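Long-range contacts in cysteine desulfurase (Stenotrophomonas maltophilia, PDB 6WCI), which probably takes sulfur from L-cysteine with the help of pyridoxal 5'-phosphate, leaving L-alanine and handing the sulfur to a sulfur carrier: residues G62-F67 / N299-I304; I136-M141 / A159-A164; E334-V339 / R413-L418. One frame throughout, in Å; residues are numbered along the deposited sequence.

How the contacts relate
The three contacts lie in separate parts of the fold without touching: contacts 2 and 3 come nearest, with about 15 Å between their closest atoms, against about 23 Å for contacts 1 and 2. Contacts 1 and 2 lie on opposite sides of the chain's centre, their centres about 38 Å apart, yet both meet the second subunit. Contact 3 touches no other chain; it follows contact 1 in sequence, helix 318-336 coming directly after helix 300-316. Contact 2 belongs to the seven-stranded sheet, contact 3 to helices beside the six-stranded one. The cofactor is carried by K246, close in sequence to P250, which packs on V64, and G252, whose O accepts from N299 ND2.

Contact 1 (G62-F67 / N299-I304); sequences GAVDEF and NIAGFI. With EDO (1,2-ethanediol), chain D.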
loop_
_atom_site.group_PDB
_atom_site.type_symbol
_atom_site.label_atom_id
_atom_site.label_comp_id
_atom_site.label_asym_id
_atom_site.label_seq_id
_atom_site.Cartn_x
_atom_site.Cartn_y
_atom_site.Cartn_z
ATOM N N GLY B 62 -17.706 -7.156 3.972
ATOM C CA GLY B 62 -18.778 -6.251 3.603
ATOM C C GLY B 62 -18.447 -4.788 3.834
ATOM O O GLY B 62 -19.028 -3.912 3.192
ATOM N N ALA B 63 -17.532 -4.496 4.759
ATOM C CA ALA B 63 -17.104 -3.111 4.942
ATOM C C ALA B 63 -16.378 -2.605 3.704
ATOM O O ALA B 63 -16.622 -1.486 3.235
ATOM C CB ALA B 63 -16.206 -2.985 6.173
ATOM N N VAL B 64 -15.471 -3.420 3.165
ATOM C CA VAL B 64 -14.751 -3.046 1.954
ATOM C C VAL B 64 -15.714 -2.948 0.775
ATOM O O VAL B 64 -15.656 -2.005 -0.021
ATOM C CB VAL B 64 -13.616 -4.059 1.701
ATOM C CG1 VAL B 64 -13.008 -3.869 0.316
ATOM C CG2 VAL B 64 -12.544 -3.942 2.793
ATOM N N ASP B 65 -16.634 -3.905 0.663
ATOM C CA ASP B 65 -17.581 -3.912 -0.442
ATOM C C ASP B 65 -18.517 -2.713 -0.368
ATOM O O ASP B 65 -18.835 -2.095 -1.392
ATOM C CB ASP B 65 -18.369 -5.219 -0.420
ATOM C CG ASP B 65 -19.273 -5.373 -1.616
ATOM O OD1 ASP B 65 -18.792 -5.831 -2.673
ATOM O OD2 ASP B 65 -20.468 -5.048 -1.490
ATOM N N GLU B 66 -18.957 -2.369 0.844
ATOM C CA GLU B 66 -19.862 -1.243 1.024
ATOM C C GLU B 66 -19.179 0.076 0.670
ATOM O O GLU B 66 -19.821 0.994 0.141
ATOM C CB GLU B 66 -20.368 -1.212 2.465
ATOM C CG GLU B 66 -21.423 -0.145 2.729
ATOM C CD GLU B 66 -21.544 0.231 4.195
ATOM O OE1 GLU B 66 -20.503 0.322 4.879
ATOM O OE2 GLU B 66 -22.683 0.431 4.666
ATOM N N PHE B 67 -17.882 0.189 0.965
ATOM C CA PHE B 67 -17.147 1.393 0.612
ATOM C C PHE B 67 -17.175 1.623 -0.889
ATOM O O PHE B 67 -17.524 2.716 -1.353
ATOM C CB PHE B 67 -15.700 1.314 1.113
ATOM C CG PHE B 67 -14.844 2.442 0.614
ATOM C CD1 PHE B 67 -14.979 3.713 1.144
ATOM C CD2 PHE B 67 -13.936 2.243 -0.410
ATOM C CE1 PHE B 67 -14.203 4.767 0.682
ATOM C CE2 PHE B 67 -13.154 3.296 -0.877
ATOM C CZ PHE B 67 -13.292 4.557 -0.331
ATOM N N ASN B 299 -4.644 3.696 1.302
ATOM C CA ASN B 299 -5.481 2.540 0.980
ATOM C C ASN B 299 -6.776 2.714 1.762
ATOM O O ASN B 299 -6.977 2.130 2.828
ATOM C CB ASN B 299 -4.770 1.234 1.335
ATOM C CG ASN B 299 -5.576 0.008 0.960
ATOM O OD1 ASN B 299 -6.611 0.114 0.303
ATOM N ND2 ASN B 299 -5.116 -1.173 1.401
ATOM N N ILE B 300 -7.662 3.558 1.224
ATOM C CA ILE B 300 -8.864 3.947 1.953
ATOM C C ILE B 300 -9.724 2.730 2.258
ATOM O O ILE B 300 -10.201 2.552 3.382
ATOM C CB ILE B 300 -9.678 4.984 1.159
ATOM C CG1 ILE B 300 -8.840 6.224 0.843
ATOM C CG2 ILE B 300 -10.869 5.380 1.962
ATOM C CD1 ILE B 300 -9.550 7.184 -0.122
ATOM N N ALA B 301 -9.974 1.904 1.244
ATOM C CA ALA B 301 -10.861 0.761 1.431
ATOM C C ALA B 301 -10.242 -0.237 2.392
ATOM O O ALA B 301 -10.902 -0.712 3.322
ATOM C CB ALA B 301 -11.157 0.100 0.089
ATOM N N GLY B 302 -8.965 -0.546 2.183
ATOM C CA GLY B 302 -8.286 -1.480 3.062
ATOM C C GLY B 302 -8.317 -1.045 4.515
ATOM O O GLY B 302 -8.570 -1.855 5.408
ATOM N N PHE B 303 -8.071 0.243 4.777
ATOM C CA PHE B 303 -8.048 0.674 6.172
ATOM C C PHE B 303 -9.442 0.787 6.779
ATOM O O PHE B 303 -9.602 0.548 7.983
ATOM C CB PHE B 303 -7.256 1.973 6.308
ATOM C CG PHE B 303 -5.787 1.725 6.386
ATOM C CD1 PHE B 303 -5.233 1.215 7.550
ATOM C CD2 PHE B 303 -4.976 1.895 5.276
ATOM C CE1 PHE B 303 -3.885 0.922 7.626
ATOM C CE2 PHE B 303 -3.638 1.595 5.348
ATOM C CZ PHE B 303 -3.089 1.120 6.530
ATOM N N ILE B 304 -10.458 1.123 5.991
ATOM C CA ILE B 304 -11.822 1.025 6.506
ATOM C C ILE B 304 -12.127 -0.405 6.945
ATOM O O ILE B 304 -12.709 -0.633 8.013
ATOM C CB ILE B 304 -12.826 1.518 5.457
ATOM C CG1 ILE B 304 -12.724 3.036 5.321
ATOM C CG2 ILE B 304 -14.262 1.096 5.822
ATOM C CD1 ILE B 304 -13.654 3.557 4.261
HETATM C C1 EDO D . -2.104 4.503 4.423
HETATM O O1 EDO D . -2.368 3.750 3.225
HETATM C C2 EDO D . -1.602 5.916 4.122
HETATM O O2 EDO D . -0.429 5.919 3.285
#
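F67 reaches across from helix 58-70 to I300, A301 and I304 at the start of helix 300-316, in a roughly antiparallel helix-helix packing. The short axes approach to 8.6 Å with 144° between their N-to-C directions, and the backbones come nearest at V64 and A301, whose CA atoms lie 5.5 Å apart. The F67 ring does most of the touching. Its CG stands anti to the backbone N (chi1 172°), which carries the ring out from its own helix to meet three different residues. CZ touches I300 CG2 at 3.4 Å, CD2 meets the small A301 CB at 3.5 Å, and CD1 meets I304 CD1 at 3.4 Å. The isoleucines offer different branches: I300 uses its CG2 methyl, whereas I304 extends CG1 and ends on CD1, and both side chains cross F67 at about a right angle. Next to this wedge, V64 CG2 rests 3.7 Å from A301 O, a contact of a methyl with backbone oxygen.

Further packing surrounds the pair. A86 and A89 of helix 81-101 cover F67 and I304 respectively, while V64 packs on V64 of the second subunit, placing the contact at the dimer interface. The N-terminus of the second helix is capped by N299, whose OD1 accepts from G302 N at 3.1 Å; this donor sits 64° out of the amide carbonyl plane. OD1 also bonds T251 OG1 of the second subunit. The backbone N299 N donates to O1 of a 1,2-ethanediol, probably from the crystallisation liquor, at 3.0 Å.

Contact 2 (I136-M141 / A159-A164); sequences ILITRM and ATIRVA
The guanidinium of R140 lies against V163, with NE 3.8 Å from V163 CG1, at the end of a beta-alpha-beta unit whose parallel strands 135-139 and 160-164 pair directly and are joined through helix 148-157. Bends at chi2 and chi3 bring it there obliquely; NE pairs with E165, and NH1 donates to P387 O. The guanidinium of R162 leads away instead, to T182.

Strand pairing is regular: I136 matches I161, and T139 matches A164. I138 is gripped twice, its N donating to R162 O at 3.0 Å and its O accepting from A164 N at 2.9 Å, this donor 42° above the carbonyl plane. R140 N continues the series, 2.8 Å from A164 O.

I136, I138, I161 and V163 share one face of the sheet, where I138 CD1 meets I161 CG2 at 3.6 Å; F281 of the second subunit packs on the last three and on R140. On the other face, L137 has CG anti to its N (chi1 -173°), which with chi2 at 62° brings CD1 to 3.2 Å from R162 O; L177 covers L137 and A164. At the strand's end T139 OG1 bonds E142 OE2 and, in an ST turn, accepts from M141 N at 3.1 Å.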
loop_
_atom_site.group_PDB
_atom_site.type_symbol
_atom_site.label_atom_id
_atom_site.label_comp_id
_atom_site.label_asym_id
_atom_site.label_seq_id
_atom_site.Cartn_x
_atom_site.Cartn_y
_atom_site.Cartn_z
ATOM N N ILE B 136 23.805 -2.686 15.302
ATOM C CA ILE B 136 22.391 -3.028 15.289
ATOM C C ILE B 136 22.278 -4.473 15.759
ATOM O O ILE B 136 22.903 -5.376 15.187
ATOM C CB ILE B 136 21.779 -2.865 13.889
ATOM C CG1 ILE B 136 21.979 -1.436 13.362
ATOM C CG2 ILE B 136 20.292 -3.257 13.892
ATOM C CD1 ILE B 136 21.589 -1.273 11.907
ATOM N N LEU B 137 21.500 -4.696 16.804
ATOM C CA LEU B 137 21.364 -6.025 17.391
ATOM C C LEU B 137 20.029 -6.599 16.931
ATOM O O LEU B 137 18.985 -5.962 17.111
ATOM C CB LEU B 137 21.455 -5.954 18.915
ATOM C CG LEU B 137 21.498 -7.285 19.673
ATOM C CD1 LEU B 137 22.729 -8.076 19.277
ATOM C CD2 LEU B 137 21.471 -7.057 21.177
ATOM N N ILE B 138 20.072 -7.773 16.298
ATOM C CA ILE B 138 18.907 -8.419 15.694
ATOM C C ILE B 138 18.842 -9.844 16.215
ATOM O O ILE B 138 19.861 -10.541 16.211
ATOM C CB ILE B 138 19.002 -8.441 14.155
ATOM C CG1 ILE B 138 19.365 -7.048 13.607
ATOM C CG2 ILE B 138 17.722 -9.019 13.536
ATOM C CD1 ILE B 138 19.576 -7.030 12.106
ATOM N N THR B 139 17.657 -10.297 16.631
ATOM C CA THR B 139 17.578 -11.648 17.189
ATOM C C THR B 139 17.606 -12.701 16.087
ATOM O O THR B 139 17.191 -12.460 14.949
ATOM C CB THR B 139 16.319 -11.860 18.034
ATOM O OG1 THR B 139 15.282 -12.423 17.220
ATOM C CG2 THR B 139 15.840 -10.569 18.647
ATOM N N ARG B 140 18.097 -13.886 16.456
ATOM C CA ARG B 140 18.174 -15.033 15.559
ATOM C C ARG B 140 16.822 -15.426 14.964
ATOM O O ARG B 140 16.786 -16.038 13.890
ATOM C CB ARG B 140 18.778 -16.214 16.337
ATOM C CG ARG B 140 18.795 -17.545 15.623
ATOM C CD ARG B 140 19.648 -17.492 14.374
ATOM N NE ARG B 140 21.039 -17.169 14.673
ATOM C CZ ARG B 140 22.012 -17.210 13.773
ATOM N NH1 ARG B 140 21.738 -17.570 12.522
ATOM N NH2 ARG B 140 23.250 -16.887 14.116
ATOM N N MET B 141 15.713 -15.081 15.619
ATOM C CA MET B 141 14.399 -15.567 15.224
ATOM C C MET B 141 13.592 -14.541 14.446
ATOM O O MET B 141 12.413 -14.788 14.167
ATOM C CB MET B 141 13.608 -16.017 16.456
ATOM C CG MET B 141 13.103 -14.874 17.322
ATOM S SD MET B 141 12.040 -15.443 18.673
ATOM C CE MET B 141 13.129 -16.568 19.555
ATOM N N ALA B 159 27.317 0.803 9.870
ATOM C CA ALA B 159 26.947 0.095 11.085
ATOM C C ALA B 159 27.157 -1.398 10.887
ATOM O O ALA B 159 27.152 -1.900 9.763
ATOM C CB ALA B 159 25.496 0.378 11.467
ATOM N N THR B 160 27.392 -2.105 11.983
ATOM C CA THR B 160 27.552 -3.546 11.932
ATOM C C THR B 160 26.366 -4.205 12.618
ATOM O O THR B 160 25.753 -3.630 13.520
ATOM C CB THR B 160 28.872 -3.994 12.575
ATOM O OG1 THR B 160 28.776 -3.925 14.003
ATOM C CG2 THR B 160 30.010 -3.090 12.112
ATOM N N ILE B 161 26.028 -5.409 12.158
ATOM C CA ILE B 161 24.908 -6.171 12.694
ATOM C C ILE B 161 25.452 -7.278 13.584
ATOM O O ILE B 161 26.365 -8.013 13.186
ATOM C CB ILE B 161 24.043 -6.743 11.563
ATOM C CG1 ILE B 161 23.290 -5.609 10.848
ATOM C CG2 ILE B 161 23.082 -7.792 12.103
ATOM C CD1 ILE B 161 22.332 -6.101 9.811
ATOM N N ARG B 162 24.891 -7.402 14.784
ATOM C CA ARG B 162 25.247 -8.452 15.729
ATOM C C ARG B 162 23.989 -9.238 16.068
ATOM O O ARG B 162 22.894 -8.675 16.117
ATOM C CB ARG B 162 25.881 -7.841 16.989
ATOM C CG ARG B 162 26.258 -8.818 18.083
ATOM C CD ARG B 162 26.723 -8.057 19.310
ATOM N NE ARG B 162 27.903 -7.240 19.033
ATOM C CZ ARG B 162 28.351 -6.287 19.846
ATOM N NH1 ARG B 162 27.701 -6.037 20.977
ATOM N NH2 ARG B 162 29.440 -5.581 19.531
ATOM N N VAL B 163 24.132 -10.547 16.281
ATOM C CA VAL B 163 22.978 -11.443 16.415
ATOM C C VAL B 163 22.740 -11.769 17.882
ATOM O O VAL B 163 23.676 -12.107 18.613
ATOM C CB VAL B 163 23.163 -12.737 15.602
ATOM C CG1 VAL B 163 21.919 -13.634 15.747
ATOM C CG2 VAL B 163 23.398 -12.424 14.140
ATOM N N ALA B 164 21.484 -11.675 18.313
ATOM C CA ALA B 164 21.076 -12.130 19.637
ATOM C C ALA B 164 20.572 -13.571 19.538
ATOM O O ALA B 164 19.589 -13.840 18.841
ATOM C CB ALA B 164 20.003 -11.202 20.209
#

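Contact 3 (E334-V339 / R413-L418); sequences EELRRV and RFMTAL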
loop_
_atom_site.group_PDB
_atom_site.type_symbol
_atom_site.label_atom_id
_atom_site.label_comp_id
_atom_site.label_asym_id
_atom_site.label_seq_id
_atom_site.Cartn_x
_atom_site.Cartn_y
_atom_site.Cartn_z
ATOM N N GLU B 334 -0.574 -31.762 22.007
ATOM C CA GLU B 334 -0.641 -33.044 22.705
ATOM C C GLU B 334 -0.822 -34.186 21.715
ATOM O O GLU B 334 -0.139 -35.211 21.797
ATOM C CB GLU B 334 -1.777 -33.022 23.729
ATOM C CG GLU B 334 -1.819 -34.232 24.652
ATOM C CD GLU B 334 -2.947 -34.152 25.664
ATOM O OE1 GLU B 334 -3.868 -33.334 25.464
ATOM O OE2 GLU B 334 -2.912 -34.905 26.661
ATOM N N GLU B 335 -1.729 -34.018 20.757
ATOM C CA GLU B 335 -1.919 -35.047 19.742
ATOM C C GLU B 335 -0.752 -35.096 18.762
ATOM O O GLU B 335 -0.395 -36.176 18.282
ATOM C CB GLU B 335 -3.238 -34.818 18.999
ATOM C CG GLU B 335 -4.455 -34.656 19.907
ATOM C CD GLU B 335 -4.761 -35.907 20.714
ATOM O OE1 GLU B 335 -4.927 -35.806 21.949
ATOM O OE2 GLU B 335 -4.826 -36.992 20.105
ATOM N N LEU B 336 -0.138 -33.949 18.450
ATOM C CA LEU B 336 0.998 -33.982 17.531
ATOM C C LEU B 336 2.169 -34.757 18.125
ATOM O O LEU B 336 2.829 -35.531 17.422
ATOM C CB LEU B 336 1.439 -32.569 17.155
ATOM C CG LEU B 336 2.145 -32.462 15.799
ATOM C CD1 LEU B 336 1.163 -32.690 14.644
ATOM C CD2 LEU B 336 2.845 -31.122 15.653
ATOM N N ARG B 337 2.439 -34.568 19.420
ATOM C CA ARG B 337 3.567 -35.240 20.060
ATOM C C ARG B 337 3.387 -36.751 20.139
ATOM O O ARG B 337 4.356 -37.459 20.434
ATOM C CB ARG B 337 3.805 -34.661 21.460
ATOM C CG ARG B 337 4.403 -33.266 21.466
ATOM C CD ARG B 337 4.901 -32.864 22.844
ATOM N NE ARG B 337 5.536 -31.546 22.840
ATOM C CZ ARG B 337 6.774 -31.306 22.406
ATOM N NH1 ARG B 337 7.519 -32.297 21.931
ATOM N NH2 ARG B 337 7.273 -30.070 22.440
ATOM N N ARG B 338 2.180 -37.259 19.880
ATOM C CA ARG B 338 1.961 -38.697 19.766
ATOM C C ARG B 338 2.480 -39.266 18.452
ATOM O O ARG B 338 2.563 -40.490 18.316
ATOM C CB ARG B 338 0.465 -39.020 19.911
ATOM C CG ARG B 338 -0.201 -38.430 21.157
ATOM C CD ARG B 338 -1.653 -38.885 21.302
ATOM N NE ARG B 338 -2.394 -38.077 22.270
ATOM C CZ ARG B 338 -2.363 -38.258 23.589
ATOM N NH1 ARG B 338 -1.627 -39.226 24.120
ATOM N NH2 ARG B 338 -3.076 -37.466 24.381
ATOM N N VAL B 339 2.831 -38.420 17.492
ATOM C CA VAL B 339 3.325 -38.891 16.203
ATOM C C VAL B 339 4.764 -39.359 16.368
ATOM O O VAL B 339 5.607 -38.642 16.922
ATOM C CB VAL B 339 3.203 -37.795 15.133
ATOM C CG1 VAL B 339 3.939 -38.195 13.860
ATOM C CG2 VAL B 339 1.727 -37.523 14.842
ATOM N N ARG B 413 -9.355 -34.132 12.458
ATOM C CA ARG B 413 -9.298 -34.405 11.022
ATOM C C ARG B 413 -7.882 -34.236 10.483
ATOM O O ARG B 413 -7.456 -34.976 9.590
ATOM C CB ARG B 413 -10.250 -33.473 10.267
ATOM C CG ARG B 413 -11.722 -33.638 10.597
ATOM C CD ARG B 413 -12.578 -32.820 9.634
ATOM N NE ARG B 413 -12.200 -33.075 8.245
ATOM C CZ ARG B 413 -12.617 -34.122 7.543
ATOM N NH1 ARG B 413 -13.437 -35.001 8.097
ATOM N NH2 ARG B 413 -12.220 -34.288 6.289
ATOM N N PHE B 414 -7.152 -33.242 10.995
ATOM C CA PHE B 414 -5.778 -33.011 10.565
ATOM C C PHE B 414 -4.894 -34.217 10.882
ATOM O O PHE B 414 -4.145 -34.701 10.026
ATOM C CB PHE B 414 -5.241 -31.747 11.242
ATOM C CG PHE B 414 -3.777 -31.489 11.001
ATOM C CD1 PHE B 414 -2.804 -32.110 11.778
ATOM C CD2 PHE B 414 -3.374 -30.605 10.013
ATOM C CE1 PHE B 414 -1.464 -31.864 11.554
ATOM C CE2 PHE B 414 -2.037 -30.352 9.786
ATOM C CZ PHE B 414 -1.079 -30.979 10.555
ATOM N N MET B 415 -4.952 -34.700 12.121
ATOM C CA MET B 415 -4.075 -35.793 12.522
ATOM C C MET B 415 -4.354 -37.056 11.724
ATOM O O MET B 415 -3.433 -37.832 11.445
ATOM C CB MET B 415 -4.230 -36.054 14.014
ATOM C CG MET B 415 -4.059 -34.806 14.833
ATOM S SD MET B 415 -2.324 -34.320 14.929
ATOM C CE MET B 415 -2.462 -32.672 15.620
ATOM N N THR B 416 -5.615 -37.272 11.344
ATOM C CA THR B 416 -5.947 -38.405 10.487
ATOM C C THR B 416 -5.343 -38.234 9.100
ATOM O O THR B 416 -4.846 -39.198 8.505
ATOM C CB THR B 416 -7.467 -38.564 10.415
ATOM O OG1 THR B 416 -7.945 -39.111 11.654
ATOM C CG2 THR B 416 -7.871 -39.474 9.260
ATOM N N ALA B 417 -5.362 -37.007 8.575
ATOM C CA ALA B 417 -4.721 -36.754 7.290
ATOM C C ALA B 417 -3.207 -36.886 7.395
ATOM O O ALA B 417 -2.554 -37.362 6.459
ATOM C CB ALA B 417 -5.108 -35.366 6.778
ATOM N N LEU B 418 -2.629 -36.457 8.518
ATOM C CA LEU B 418 -1.191 -36.609 8.711
ATOM C C LEU B 418 -0.805 -38.084 8.745
ATOM O O LEU B 418 0.159 -38.502 8.093
ATOM C CB LEU B 418 -0.757 -35.907 9.998
ATOM C CG LEU B 418 0.740 -35.980 10.308
ATOM C CD1 LEU B 418 1.550 -35.440 9.145
ATOM C CD2 LEU B 418 1.078 -35.249 11.603
#
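L336 and M415 mark the closest backbone approach, their CA atoms 7.4 Å apart, and a type I beta turn runs from L336 to V339, with V339 N bonded to L336 O at 2.9 Å. What fills the gap between the backbones is apolar. L336 is the hub: with CG anti to the backbone N (chi1 -154°), its CD1 is put within touching distance of three residues of helix 408-422. CD1 lies 3.8 Å from M415 CE, 4.1 Å from F414 CE1 and 4.0 Å from L418 CD2, partners that lie within about one turn of that helix.

M415 comes to meet it folded. Its CG sits beside the backbone N (chi1 -52°) and the chain bends again at chi2 (-75°), so that the thioether crosses L336 at about a right angle and its methyl also reaches E335 CB, at 4.1 Å. Within its own helix the same SD lies in the plane of the F414 ring, at the edge; L336 CD1 too approaches that ring from its edge. Past the turn, V339 adds one branch: CG2 touches L418 CD2 at 4.0 Å, the two side chains crossing at a slant. L418 CD2 is therefore shared by L336 and V339.

Charges stay off this seam. R338 forms a salt-bridge network with E334 and E335, although its bonds to E335 are weak and E335 has two conformers.

Against the six-stranded sheet, L336 packs on V355 and F357, L418 on I359, and F414 on V376 and V378. Two helices lying together on one face of a mixed sheet in this way are characteristic of the C-terminal alpha/beta domain of fold-type I pyridoxal-phosphate enzymes.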